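Local coordinates for Glyoxalase/bleomycin resistance protein/dioxygenase (Vibrio splendidus, PDB 2RK9) that is of unknown specific function but belongs to the glyoxalase/bleomycin resistance protein/dioxygenase superfamily, whose members typically bind or transform small molecules, at residues R6-L11 with N76-V81; F69-G74 with D126-R131; D83-Y88 with L101-K106; K118-Q123 with F130-D135. The protein carries 1 engineered substitution. All blocks are in the same frame, centred on the assembly; numbering follows the deposited sequence.

All four contacts belong to one mixed sheet and the elements packed on it. Interaction 1 joins strands 7-12 and 75-80 at mid-sheet; strand 129-135 comes next, and interaction 4, centred about 9 Å away, pairs it with strand 115-123. Interaction 3 lies about 6 Å between centres from interaction 4, where helix 84-94 meets edge strand 99-108. Interaction 2 shares Phe-130 and Arg-131 with interaction 4; its centre is about 19 Å from that of interaction 3. Along the chain, the segments of interactions 1 and 2 alternate, and interactions 1, 3 and 4 follow in series. Interactions 1, 2 and 4 touch the second subunit, so the sheet joining the chain's two halves also takes part in the dimer contact.

Interaction 1: residues R6-L11 with N76-V81; sequences RVVPEL and NFQWDV
Val-7 lays its CG2 methyl against the six-membered ring of Trp-79, 3.5 Å from CE3. That methyl is anti to the backbone N of Val-7 and also touches Phe-77 CB at 4.0 Å, wedging between two neighbours on the face that carries Val-7, Pro-9, Phe-77 and Trp-79. Pro-9 CG adds a looser contact to the ring of Phe-77. The strands run antiparallel, their axes at 159°, and in this vicinal-oxygen-chelate-type fold they join the two halves of the chain's sheet. Val-8 and Gln-78 exchange two backbone hydrogen bonds, Val-8 N reaching Gln-78 O at 2.7 Å; Glu-10 and Asn-76 form a second such pair. At the strand end, Asp-80 N donates to Arg-6 O, and the Asp-80 carboxylate turns back so that Arg-6 N meets OD2 at 3.1 Å from the anti side, 28° out of the carboxylate plane. On the other face, the extended Glu-10 chain crosses Asn-76 obliquely and brings OE1 to a salt bridge with Arg-131.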
loop_
_atom_site.group_PDB
_atom_site.type_symbol
_atom_site.label_atom_id
_atom_site.label_comp_id
_atom_site.label_asym_id
_atom_site.label_seq_id
_atom_site.Cartn_x
_atom_site.Cartn_y
_atom_site.Cartn_z
ATOM N N ARG B 6 -6.098 -0.332 -9.418
ATOM C CA ARG B 6 -4.855 -0.470 -8.673
ATOM C C ARG B 6 -5.033 0.138 -7.293
ATOM O O ARG B 6 -6.010 0.838 -7.028
ATOM C CB ARG B 6 -3.723 0.312 -9.352
ATOM C CG ARG B 6 -3.424 -0.046 -10.788
ATOM C CD ARG B 6 -2.517 -1.239 -10.868
ATOM N NE ARG B 6 -2.098 -1.508 -12.243
ATOM C CZ ARG B 6 -2.893 -2.016 -13.180
ATOM N NH1 ARG B 6 -4.157 -2.312 -12.897
ATOM N NH2 ARG B 6 -2.415 -2.250 -14.395
ATOM N N VAL B 7 -4.085 -0.152 -6.412
ATOM C CA VAL B 7 -4.080 0.458 -5.095
ATOM C C VAL B 7 -2.802 1.278 -5.120
ATOM O O VAL B 7 -1.740 0.759 -5.451
ATOM C CB VAL B 7 -4.012 -0.562 -3.923
ATOM C CG1 VAL B 7 -2.818 -1.502 -4.072
ATOM C CG2 VAL B 7 -3.899 0.206 -2.606
ATOM N N VAL B 8 -2.917 2.566 -4.824
ATOM C CA VAL B 8 -1.760 3.445 -4.809
ATOM C C VAL B 8 -1.600 3.980 -3.396
ATOM O O VAL B 8 -2.430 4.734 -2.903
ATOM C CB VAL B 8 -1.920 4.636 -5.793
ATOM C CG1 VAL B 8 -0.655 5.495 -5.781
ATOM C CG2 VAL B 8 -2.185 4.120 -7.207
ATOM N N PRO B 9 -0.537 3.560 -2.713
ATOM C CA PRO B 9 -0.309 4.027 -1.347
ATOM C C PRO B 9 0.092 5.492 -1.331
ATOM O O PRO B 9 0.838 5.948 -2.192
ATOM C CB PRO B 9 0.834 3.137 -0.863
ATOM C CG PRO B 9 0.703 1.901 -1.706
ATOM C CD PRO B 9 0.403 2.483 -3.060
ATOM N N GLU B 10 -0.431 6.231 -0.363
ATOM C CA GLU B 10 -0.054 7.623 -0.206
ATOM C C GLU B 10 0.665 7.642 1.131
ATOM O O GLU B 10 0.110 7.225 2.145
ATOM C CB GLU B 10 -1.273 8.538 -0.173
ATOM C CG GLU B 10 -0.912 9.983 0.130
ATOM C CD GLU B 10 -2.057 10.939 -0.122
ATOM O OE1 GLU B 10 -3.194 10.606 0.262
ATOM O OE2 GLU B 10 -1.808 12.025 -0.697
ATOM N N LEU B 11 1.903 8.119 1.125
ATOM C CA LEU B 11 2.721 8.138 2.332
ATOM C C LEU B 11 3.015 9.526 2.883
ATOM O O LEU B 11 3.429 10.416 2.147
ATOM C CB LEU B 11 4.057 7.453 2.039
ATOM C CG LEU B 11 4.011 6.140 1.256
ATOM C CD1 LEU B 11 5.437 5.679 0.969
ATOM C CD2 LEU B 11 3.237 5.091 2.047
ATOM N N ASN B 76 -2.158 5.939 3.628
ATOM C CA ASN B 76 -3.526 5.998 3.151
ATOM C C ASN B 76 -3.495 5.221 1.837
ATOM O O ASN B 76 -2.752 5.573 0.922
ATOM C CB ASN B 76 -3.959 7.449 2.926
ATOM C CG ASN B 76 -5.285 7.552 2.215
ATOM O OD1 ASN B 76 -6.272 6.947 2.628
ATOM N ND2 ASN B 76 -5.318 8.330 1.134
ATOM N N PHE B 77 -4.266 4.139 1.767
ATOM C CA PHE B 77 -4.313 3.306 0.568
ATOM C C PHE B 77 -5.387 3.795 -0.402
ATOM O O PHE B 77 -6.571 3.623 -0.137
ATOM C CB PHE B 77 -4.615 1.852 0.952
ATOM C CG PHE B 77 -3.541 1.203 1.789
ATOM C CD1 PHE B 77 -2.344 0.786 1.211
ATOM C CD2 PHE B 77 -3.725 1.016 3.157
ATOM C CE1 PHE B 77 -1.343 0.192 1.982
ATOM C CE2 PHE B 77 -2.729 0.424 3.940
ATOM C CZ PHE B 77 -1.533 0.011 3.346
ATOM N N GLN B 78 -4.977 4.419 -1.504
ATOM C CA GLN B 78 -5.941 4.884 -2.500
ATOM C C GLN B 78 -6.256 3.646 -3.320
ATOM O O GLN B 78 -5.460 3.216 -4.155
ATOM C CB GLN B 78 -5.348 5.975 -3.385
ATOM C CG GLN B 78 -6.272 6.376 -4.529
ATOM C CD GLN B 78 -5.720 7.524 -5.347
ATOM O OE1 GLN B 78 -5.746 8.676 -4.915
ATOM N NE2 GLN B 78 -5.202 7.214 -6.535
ATOM N N TRP B 79 -7.443 3.101 -3.082
ATOM C CA TRP B 79 -7.884 1.856 -3.688
ATOM C C TRP B 79 -9.006 1.988 -4.711
ATOM O O TRP B 79 -10.132 2.345 -4.356
ATOM C CB TRP B 79 -8.320 0.939 -2.547
ATOM C CG TRP B 79 -8.570 -0.473 -2.923
ATOM C CD1 TRP B 79 -9.585 -0.945 -3.693
ATOM C CD2 TRP B 79 -7.802 -1.611 -2.518
ATOM N NE1 TRP B 79 -9.503 -2.317 -3.796
ATOM C CE2 TRP B 79 -8.415 -2.749 -3.084
ATOM C CE3 TRP B 79 -6.652 -1.780 -1.733
ATOM C CZ2 TRP B 79 -7.921 -4.040 -2.892
ATOM C CZ3 TRP B 79 -6.159 -3.070 -1.544
ATOM C CH2 TRP B 79 -6.795 -4.180 -2.124
ATOM N N ASP B 80 -8.703 1.682 -5.973
ATOM C CA ASP B 80 -9.702 1.777 -7.039
ATOM C C ASP B 80 -10.738 0.669 -6.958
ATOM O O ASP B 80 -10.394 -0.504 -6.851
ATOM C CB ASP B 80 -9.051 1.709 -8.424
ATOM C CG ASP B 80 -8.055 2.817 -8.664
ATOM O OD1 ASP B 80 -8.229 3.922 -8.108
ATOM O OD2 ASP B 80 -7.096 2.584 -9.429
ATOM N N VAL B 81 -12.009 1.055 -7.017
ATOM C CA VAL B 81 -13.116 0.102 -6.975
ATOM C C VAL B 81 -13.972 0.263 -8.233
ATOM O O VAL B 81 -13.962 1.315 -8.867
ATOM C CB VAL B 81 -13.990 0.316 -5.729
ATOM C CG1 VAL B 81 -13.193 -0.018 -4.468
ATOM C CG2 VAL B 81 -14.462 1.753 -5.678
#

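Interaction 2: residues F69-G74 with D126-R131; sequences FPLGSG and DGYLFR
Leu-71 sets its CB against Tyr-128 CZ at 3.7 Å and its CD1 branch against the phenol oxygen OH at 3.5 Å, meeting the ring at a slant. The loop before strand 75-80 is thereby closed onto the turn leading into strand 129-135, at one end of the sheet of this vicinal-oxygen-chelate-type fold. Tyr-128 has CG anti to its carbonyl carbon (chi1 -59°), which brings the ring beside the backbone of Leu-71 and Gly-72; its hydroxyl is hydrogen-bonded to Tyr-12 O of the second subunit. The Phe-69 ring brings CD1 within 3.4 Å of Asp-126 O and is covered on one face by CB of Pro-70, whose preceding peptide bond is cis. Pro-70 CB comes to 3.7 Å from Gly-127 CA, where the partner has no side chain. A single direct bond ties the backbones, almost straight: Leu-71 N to Asp-126 O, 178° at the hydrogen and in the carbonyl plane. Asp-126 spends its carboxylate on Ser-19 and Phe-14 of the second subunit. Two waters complete the seam: one is hydrogen-bonded to Leu-71 O and Gly-127 O, and the other lies by Gly-72 O and accepts from Leu-129 N at 2.8 Å.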
loop_
_atom_site.group_PDB
_atom_site.type_symbol
_atom_site.label_atom_id
_atom_site.label_comp_id
_atom_site.label_asym_id
_atom_site.label_seq_id
_atom_site.Cartn_x
_atom_site.Cartn_y
_atom_site.Cartn_z
ATOM N N PHE B 69 -2.191 -0.694 18.191
ATOM C CA PHE B 69 -3.286 -0.033 17.482
ATOM C C PHE B 69 -3.180 1.476 17.699
ATOM O O PHE B 69 -2.962 1.929 18.817
ATOM C CB PHE B 69 -4.636 -0.525 18.007
ATOM C CG PHE B 69 -5.809 0.213 17.426
ATOM C CD1 PHE B 69 -6.427 -0.236 16.263
ATOM C CD2 PHE B 69 -6.285 1.372 18.030
ATOM C CE1 PHE B 69 -7.503 0.457 15.711
ATOM C CE2 PHE B 69 -7.361 2.073 17.484
ATOM C CZ PHE B 69 -7.969 1.615 16.326
ATOM N N PRO B 70 -3.364 2.277 16.640
ATOM C CA PRO B 70 -3.648 1.873 15.257
ATOM C C PRO B 70 -2.377 1.668 14.437
ATOM O O PRO B 70 -1.415 2.408 14.578
ATOM C CB PRO B 70 -4.480 3.036 14.739
ATOM C CG PRO B 70 -3.808 4.207 15.400
ATOM C CD PRO B 70 -3.582 3.724 16.817
ATOM N N LEU B 71 -2.379 0.654 13.582
ATOM C CA LEU B 71 -1.227 0.382 12.734
ATOM C C LEU B 71 -1.325 1.194 11.450
ATOM O O LEU B 71 -2.374 1.769 11.155
ATOM C CB LEU B 71 -1.165 -1.104 12.386
ATOM C CG LEU B 71 -0.973 -2.054 13.561
ATOM C CD1 LEU B 71 -1.116 -3.494 13.074
ATOM C CD2 LEU B 71 0.403 -1.814 14.191
ATOM N N GLY B 72 -0.218 1.241 10.709
ATOM C CA GLY B 72 -0.171 1.952 9.440
ATOM C C GLY B 72 -0.159 3.471 9.472
ATOM O O GLY B 72 -0.489 4.108 8.471
ATOM N N SER B 73 0.227 4.064 10.595
ATOM C CA SER B 73 0.244 5.518 10.686
ATOM C C SER B 73 1.009 6.135 9.523
ATOM O O SER B 73 2.083 5.666 9.150
ATOM C CB SER B 73 0.862 5.976 12.011
ATOM O OG SER B 73 2.212 5.559 12.117
ATOM N N GLY B 74 0.429 7.184 8.946
ATOM C CA GLY B 74 1.050 7.872 7.833
ATOM C C GLY B 74 0.682 7.319 6.471
ATOM O O GLY B 74 0.993 7.933 5.450
ATOM N N ASP B 126 -7.625 -3.012 12.583
ATOM C CA ASP B 126 -6.235 -2.828 12.995
ATOM C C ASP B 126 -5.756 -1.382 12.931
ATOM O O ASP B 126 -4.685 -1.065 13.447
ATOM C CB ASP B 126 -5.331 -3.705 12.136
ATOM C CG ASP B 126 -5.713 -5.168 12.207
ATOM O OD1 ASP B 126 -5.476 -5.808 13.256
ATOM O OD2 ASP B 126 -6.269 -5.681 11.216
ATOM N N GLY B 127 -6.543 -0.516 12.299
ATOM C CA GLY B 127 -6.175 0.885 12.202
ATOM C C GLY B 127 -5.819 1.398 10.816
ATOM O O GLY B 127 -5.675 2.603 10.635
ATOM N N TYR B 128 -5.678 0.501 9.842
ATOM C CA TYR B 128 -5.324 0.899 8.474
ATOM C C TYR B 128 -6.402 1.739 7.794
ATOM O O TYR B 128 -7.592 1.456 7.906
ATOM C CB TYR B 128 -5.042 -0.336 7.618
ATOM C CG TYR B 128 -3.925 -1.193 8.150
ATOM C CD1 TYR B 128 -2.605 -0.732 8.157
ATOM C CD2 TYR B 128 -4.180 -2.468 8.655
ATOM C CE1 TYR B 128 -1.579 -1.517 8.650
ATOM C CE2 TYR B 128 -3.152 -3.260 9.149
ATOM C CZ TYR B 128 -1.859 -2.777 9.143
ATOM O OH TYR B 128 -0.841 -3.549 9.634
ATOM N N LEU B 129 -5.976 2.775 7.079
ATOM C CA LEU B 129 -6.920 3.638 6.390
ATOM C C LEU B 129 -6.943 3.366 4.895
ATOM O O LEU B 129 -5.902 3.387 4.238
ATOM C CB LEU B 129 -6.570 5.103 6.631
ATOM C CG LEU B 129 -6.776 5.604 8.058
ATOM C CD1 LEU B 129 -6.277 7.037 8.151
ATOM C CD2 LEU B 129 -8.259 5.525 8.423
ATOM N N PHE B 130 -8.142 3.100 4.378
ATOM C CA PHE B 130 -8.354 2.834 2.961
ATOM C C PHE B 130 -9.236 3.927 2.375
ATOM O O PHE B 130 -10.285 4.256 2.934
ATOM C CB PHE B 130 -9.063 1.487 2.764
ATOM C CG PHE B 130 -8.155 0.288 2.850
ATOM C CD1 PHE B 130 -7.876 -0.466 1.715
ATOM C CD2 PHE B 130 -7.601 -0.100 4.063
ATOM C CE1 PHE B 130 -7.056 -1.594 1.787
ATOM C CE2 PHE B 130 -6.784 -1.216 4.146
ATOM C CZ PHE B 130 -6.510 -1.970 3.007
ATOM N N ARG B 131 -8.807 4.495 1.256
ATOM C CA ARG B 131 -9.599 5.512 0.583
ATOM C C ARG B 131 -10.059 4.863 -0.714
ATOM O O ARG B 131 -9.301 4.788 -1.682
ATOM C CB ARG B 131 -8.759 6.750 0.264
ATOM C CG ARG B 131 -9.558 7.876 -0.376
ATOM C CD ARG B 131 -8.695 8.698 -1.315
ATOM N NE ARG B 131 -7.500 9.256 -0.677
ATOM C CZ ARG B 131 -7.465 10.421 -0.038
ATOM N NH1 ARG B 131 -8.563 11.159 0.060
ATOM N NH2 ARG B 131 -6.326 10.864 0.482
HETATM O O HOH W 1 -3.274 4.050 10.187
HETATM O O HOH W 2 -3.188 3.058 7.104
#

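Interaction 3: residues D83-Y88 with L101-K106; sequences DIEPLY and LALESK
Helix 84-88 and strand 102-106 run nearly antiparallel, at 163°, with their axes 10.3 Å apart, so that the helix reaches the strand through its side chains. The pairing is that of a helix packed on the strand at the edge, within this chain, of a vicinal-oxygen-chelate-type sheet. Leu-103 reaches toward the helix and touches three of its residues. Its CB sits over the centre of one face of the Tyr-88 ring, 3.6 Å from the centroid and 12° off the normal, a CH-pi contact. The two branches then part: CD1 meets Ile-84 CD1 at 3.9 Å, while CD2 lies 3.2 Å from Glu-85 OE2. The bend at chi2 of Glu-85 brings its carboxylate across that methyl, the two side chains at about a right angle, and OE2 is held by a salt bridge to Lys-118 on the next strand. Tyr-88, with CG anti to the backbone N (chi1 -175°), extends its ring across to the strand and also meets Phe-120 edge-to-face. Its hydroxyl end arrives at the corner of the chain, with OH 3.5 Å from Ala-102 CB.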
loop_
_atom_site.group_PDB
_atom_site.type_symbol
_atom_site.label_atom_id
_atom_site.label_comp_id
_atom_site.label_asym_id
_atom_site.label_seq_id
_atom_site.Cartn_x
_atom_site.Cartn_y
_atom_site.Cartn_z
ATOM N N ASP B 83 -17.514 -0.395 -8.433
ATOM C CA ASP B 83 -18.832 0.150 -8.106
ATOM C C ASP B 83 -18.838 0.574 -6.638
ATOM O O ASP B 83 -19.202 -0.209 -5.765
ATOM C CB ASP B 83 -19.886 -0.934 -8.327
ATOM C CG ASP B 83 -21.099 -0.432 -9.063
ATOM O OD1 ASP B 83 -21.532 0.714 -8.810
ATOM O OD2 ASP B 83 -21.630 -1.201 -9.892
ATOM N N ILE B 84 -18.463 1.825 -6.381
ATOM C CA ILE B 84 -18.369 2.336 -5.019
ATOM C C ILE B 84 -19.685 2.479 -4.248
ATOM O O ILE B 84 -19.706 2.332 -3.028
ATOM C CB ILE B 84 -17.600 3.680 -5.012
ATOM C CG1 ILE B 84 -17.022 3.946 -3.620
ATOM C CG2 ILE B 84 -18.513 4.814 -5.425
ATOM C CD1 ILE B 84 -16.049 5.123 -3.586
ATOM N N GLU B 85 -20.782 2.747 -4.947
ATOM C CA GLU B 85 -22.074 2.900 -4.286
ATOM C C GLU B 85 -22.495 1.683 -3.458
ATOM O O GLU B 85 -22.788 1.815 -2.267
ATOM C CB GLU B 85 -23.161 3.230 -5.313
ATOM C CG GLU B 85 -23.120 4.665 -5.813
ATOM C CD GLU B 85 -23.265 5.662 -4.688
ATOM O OE1 GLU B 85 -23.981 5.348 -3.710
ATOM O OE2 GLU B 85 -22.680 6.766 -4.777
ATOM N N PRO B 86 -22.541 0.485 -4.069
ATOM C CA PRO B 86 -22.946 -0.666 -3.254
ATOM C C PRO B 86 -21.952 -0.979 -2.133
ATOM O O PRO B 86 -22.334 -1.456 -1.069
ATOM C CB PRO B 86 -23.073 -1.797 -4.277
ATOM C CG PRO B 86 -22.164 -1.381 -5.399
ATOM C CD PRO B 86 -22.389 0.106 -5.485
ATOM N N LEU B 87 -20.678 -0.711 -2.376
ATOM C CA LEU B 87 -19.668 -0.947 -1.351
ATOM C C LEU B 87 -19.948 -0.041 -0.150
ATOM O O LEU B 87 -20.029 -0.508 0.985
ATOM C CB LEU B 87 -18.271 -0.651 -1.901
ATOM C CG LEU B 87 -17.100 -0.634 -0.911
ATOM C CD1 LEU B 87 -17.017 -1.944 -0.148
ATOM C CD2 LEU B 87 -15.808 -0.388 -1.691
ATOM N N TYR B 88 -20.111 1.253 -0.406
ATOM C CA TYR B 88 -20.361 2.203 0.665
ATOM C C TYR B 88 -21.628 1.898 1.450
ATOM O O TYR B 88 -21.642 2.026 2.670
ATOM C CB TYR B 88 -20.453 3.632 0.122
ATOM C CG TYR B 88 -20.592 4.679 1.203
ATOM C CD1 TYR B 88 -19.548 4.931 2.090
ATOM C CD2 TYR B 88 -21.766 5.428 1.336
ATOM C CE1 TYR B 88 -19.664 5.903 3.086
ATOM C CE2 TYR B 88 -21.889 6.405 2.332
ATOM C CZ TYR B 88 -20.830 6.635 3.202
ATOM O OH TYR B 88 -20.922 7.594 4.190
ATOM N N LEU B 101 -14.294 8.909 6.378
ATOM C CA LEU B 101 -14.695 10.019 5.520
ATOM C C LEU B 101 -15.920 9.526 4.757
ATOM O O LEU B 101 -15.871 8.471 4.126
ATOM C CB LEU B 101 -13.583 10.378 4.531
ATOM C CG LEU B 101 -13.904 11.558 3.605
ATOM C CD1 LEU B 101 -13.783 12.850 4.357
ATOM C CD2 LEU B 101 -12.939 11.572 2.438
ATOM N N ALA B 102 -17.018 10.278 4.827
ATOM C CA ALA B 102 -18.254 9.891 4.153
ATOM C C ALA B 102 -18.144 10.013 2.638
ATOM O O ALA B 102 -17.341 10.796 2.119
ATOM C CB ALA B 102 -19.412 10.738 4.654
ATOM N N LEU B 103 -18.962 9.231 1.938
ATOM C CA LEU B 103 -18.971 9.227 0.478
ATOM C C LEU B 103 -19.142 10.635 -0.068
ATOM O O LEU B 103 -20.001 11.398 0.382
ATOM C CB LEU B 103 -20.102 8.343 -0.047
ATOM C CG LEU B 103 -20.104 8.071 -1.550
ATOM C CD1 LEU B 103 -18.879 7.252 -1.921
ATOM C CD2 LEU B 103 -21.380 7.320 -1.916
ATOM N N GLU B 104 -18.329 10.953 -1.066
ATOM C CA GLU B 104 -18.350 12.268 -1.674
ATOM C C GLU B 104 -17.890 12.191 -3.124
ATOM O O GLU B 104 -17.122 11.309 -3.498
ATOM C CB GLU B 104 -17.400 13.192 -0.912
ATOM C CG GLU B 104 -15.951 12.718 -0.988
ATOM C CD GLU B 104 -14.953 13.730 -0.464
ATOM O OE1 GLU B 104 -15.199 14.944 -0.613
ATOM O OE2 GLU B 104 -13.904 13.313 0.076
ATOM N N SER B 105 -18.361 13.131 -3.931
ATOM C CA SER B 105 -17.964 13.215 -5.328
ATOM C C SER B 105 -16.989 14.383 -5.415
ATOM O O SER B 105 -17.391 15.529 -5.245
ATOM C CB SER B 105 -19.168 13.510 -6.226
ATOM O OG SER B 105 -20.131 12.472 -6.172
ATOM N N LYS B 106 -15.717 14.097 -5.671
ATOM C CA LYS B 106 -14.707 15.144 -5.790
ATOM C C LYS B 106 -14.417 15.401 -7.264
ATOM O O LYS B 106 -14.182 14.464 -8.028
ATOM C CB LYS B 106 -13.408 14.734 -5.085
ATOM C CG LYS B 106 -13.476 14.732 -3.573
ATOM C CD LYS B 106 -12.105 14.450 -2.972
ATOM C CE LYS B 106 -11.132 15.589 -3.248
ATOM N NZ LYS B 106 -9.738 15.247 -2.817
#

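Interaction 4: residues K118-Q123 with F130-D135; sequences KQFMVQ and FRFCQD. Engineered in segment 118-123: Met-121 (natural residue Ile).
Arg-131 has its guanidinium group flanked by two side chains of strand 118-123. The selenium of Met-121, an engineered residue modelled as selenomethionine where the natural one is Ile, sits 4.3 Å above one face and offset toward the rim. At the edge, near the plane, lies the Gln-119 amide, a doubtful short approach. The amide and guanidinium planes are 66° apart. Bends at chi2 and chi3 carry the guanidinium away from strand 118-123, toward Glu-10 of strand 7-12, with which NH2 forms a salt bridge; nearer the backbone, Arg-131 CG lies 3.7 Å from Met-121 CG. On the opposite face of the sheet, the rings of Phe-120 and Phe-132 lie side by side, pointing the same way with planes at 42°, and CZ of Phe-120 comes to 3.7 Å from CD2 of Phe-132. Val-122 CG1 lies at the edge of the Phe-132 ring, 3.6 Å from CE2. Six backbone hydrogen bonds knit the antiparallel hairpin, in the pairs Lys-118 with Gln-134, Phe-120 with Phe-132 and Val-122 with Phe-130. Strand 75-80 borders the hairpin beside strand 129-135, and strand 99-108 beside strand 115-123. Helix 84-94 covers Phe-120 and Phe-132 through Leu-87, and Leu-27 of the second subunit also packs on Phe-132.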
loop_
_atom_site.group_PDB
_atom_site.type_symbol
_atom_site.label_atom_id
_atom_site.label_comp_id
_atom_site.label_asym_id
_atom_site.label_seq_id
_atom_site.Cartn_x
_atom_site.Cartn_y
_atom_site.Cartn_z
ATOM N N LYS B 118 -15.600 9.560 -7.099
ATOM C CA LYS B 118 -16.301 9.350 -5.843
ATOM C C LYS B 118 -15.348 8.607 -4.921
ATOM O O LYS B 118 -14.588 7.755 -5.376
ATOM C CB LYS B 118 -17.557 8.508 -6.053
ATOM C CG LYS B 118 -18.686 9.215 -6.779
ATOM C CD LYS B 118 -19.893 8.298 -6.891
ATOM C CE LYS B 118 -21.053 9.006 -7.544
ATOM N NZ LYS B 118 -22.266 8.145 -7.573
ATOM N N GLN B 119 -15.375 8.939 -3.635
ATOM C CA GLN B 119 -14.516 8.269 -2.668
ATOM C C GLN B 119 -15.036 8.385 -1.256
ATOM O O GLN B 119 -15.805 9.288 -0.929
ATOM C CB GLN B 119 -13.095 8.847 -2.681
ATOM C CG GLN B 119 -12.987 10.292 -2.185
ATOM C CD GLN B 119 -11.571 10.870 -2.325
ATOM O OE1 GLN B 119 -11.036 10.988 -3.430
ATOM N NE2 GLN B 119 -10.964 11.223 -1.199
ATOM N N PHE B 120 -14.597 7.448 -0.428
ATOM C CA PHE B 120 -14.915 7.451 0.985
ATOM C C PHE B 120 -13.750 6.743 1.656
ATOM O O PHE B 120 -12.997 6.027 1.001
ATOM C CB PHE B 120 -16.265 6.773 1.282
ATOM C CG PHE B 120 -16.243 5.272 1.275
ATOM C CD1 PHE B 120 -15.982 4.563 2.444
ATOM C CD2 PHE B 120 -16.564 4.565 0.122
ATOM C CE1 PHE B 120 -16.047 3.167 2.467
ATOM C CE2 PHE B 120 -16.631 3.174 0.131
ATOM C CZ PHE B 120 -16.374 2.475 1.307
HETATM N N MSE B 121 -13.564 6.987 2.943
HETATM C CA MSE B 121 -12.469 6.344 3.648
HETATM C C MSE B 121 -12.971 5.507 4.797
HETATM O O MSE B 121 -13.941 5.861 5.463
HETATM C CB MSE B 121 -11.484 7.380 4.186
HETATM C CG MSE B 121 -10.649 8.064 3.119
HETATM SE SE MSE B 121 -9.489 9.396 3.867
HETATM C CE MSE B 121 -8.233 8.219 4.739
ATOM N N VAL B 122 -12.297 4.390 5.029
ATOM C CA VAL B 122 -12.674 3.506 6.117
ATOM C C VAL B 122 -11.435 3.043 6.853
ATOM O O VAL B 122 -10.361 2.939 6.275
ATOM C CB VAL B 122 -13.444 2.262 5.601
ATOM C CG1 VAL B 122 -12.536 1.384 4.767
ATOM C CG2 VAL B 122 -14.013 1.481 6.769
ATOM N N GLN B 123 -11.592 2.789 8.142
ATOM C CA GLN B 123 -10.490 2.304 8.947
ATOM C C GLN B 123 -10.813 0.868 9.305
ATOM O O GLN B 123 -11.909 0.575 9.781
ATOM C CB GLN B 123 -10.349 3.126 10.227
ATOM C CG GLN B 123 -9.275 2.581 11.152
ATOM C CD GLN B 123 -9.124 3.398 12.405
ATOM O OE1 GLN B 123 -10.082 3.587 13.149
ATOM N NE2 GLN B 123 -7.920 3.893 12.648
ATOM N N PHE B 130 -8.142 3.100 4.378
ATOM C CA PHE B 130 -8.354 2.834 2.961
ATOM C C PHE B 130 -9.236 3.927 2.375
ATOM O O PHE B 130 -10.285 4.256 2.934
ATOM C CB PHE B 130 -9.063 1.487 2.764
ATOM C CG PHE B 130 -8.155 0.288 2.850
ATOM C CD1 PHE B 130 -7.876 -0.466 1.715
ATOM C CD2 PHE B 130 -7.601 -0.100 4.063
ATOM C CE1 PHE B 130 -7.056 -1.594 1.787
ATOM C CE2 PHE B 130 -6.784 -1.216 4.146
ATOM C CZ PHE B 130 -6.510 -1.970 3.007
ATOM N N ARG B 131 -8.807 4.495 1.256
ATOM C CA ARG B 131 -9.599 5.512 0.583
ATOM C C ARG B 131 -10.059 4.863 -0.714
ATOM O O ARG B 131 -9.301 4.788 -1.682
ATOM C CB ARG B 131 -8.759 6.750 0.264
ATOM C CG ARG B 131 -9.558 7.876 -0.376
ATOM C CD ARG B 131 -8.695 8.698 -1.315
ATOM N NE ARG B 131 -7.500 9.256 -0.677
ATOM C CZ ARG B 131 -7.465 10.421 -0.038
ATOM N NH1 ARG B 131 -8.563 11.159 0.060
ATOM N NH2 ARG B 131 -6.326 10.864 0.482
ATOM N N PHE B 132 -11.289 4.363 -0.723
ATOM C CA PHE B 132 -11.828 3.717 -1.914
ATOM C C PHE B 132 -12.252 4.791 -2.903
ATOM O O PHE B 132 -12.891 5.773 -2.524
ATOM C CB PHE B 132 -13.001 2.814 -1.526
ATOM C CG PHE B 132 -12.582 1.598 -0.749
ATOM C CD1 PHE B 132 -11.846 0.592 -1.365
ATOM C CD2 PHE B 132 -12.874 1.482 0.609
ATOM C CE1 PHE B 132 -11.406 -0.511 -0.644
ATOM C CE2 PHE B 132 -12.435 0.379 1.338
ATOM C CZ PHE B 132 -11.698 -0.616 0.710
ATOM N N CYS B 133 -11.884 4.601 -4.167
ATOM C CA CYS B 133 -12.188 5.578 -5.206
ATOM C C CYS B 133 -12.755 4.950 -6.465
ATOM O O CYS B 133 -12.349 3.856 -6.866
ATOM C CB CYS B 133 -10.921 6.333 -5.620
ATOM S SG CYS B 133 -9.951 7.081 -4.313
ATOM N N GLN B 134 -13.677 5.665 -7.098
ATOM C CA GLN B 134 -14.257 5.216 -8.355
ATOM C C GLN B 134 -14.281 6.418 -9.295
ATOM O O GLN B 134 -14.857 7.450 -8.967
ATOM C CB GLN B 134 -15.689 4.722 -8.176
ATOM C CG GLN B 134 -16.229 4.068 -9.444
ATOM C CD GLN B 134 -17.738 4.061 -9.503
ATOM O OE1 GLN B 134 -18.407 3.675 -8.548
ATOM N NE2 GLN B 134 -18.287 4.489 -10.637
ATOM N N ASP B 135 -13.655 6.288 -10.456
ATOM C CA ASP B 135 -13.647 7.374 -11.421
ATOM C C ASP B 135 -14.968 7.414 -12.171
ATOM O O ASP B 135 -15.718 6.436 -12.182
ATOM C CB ASP B 135 -12.511 7.188 -12.423
ATOM C CG ASP B 135 -11.154 7.362 -11.798
ATOM O OD1 ASP B 135 -10.800 6.559 -10.912
ATOM O OD2 ASP B 135 -10.439 8.305 -12.185
#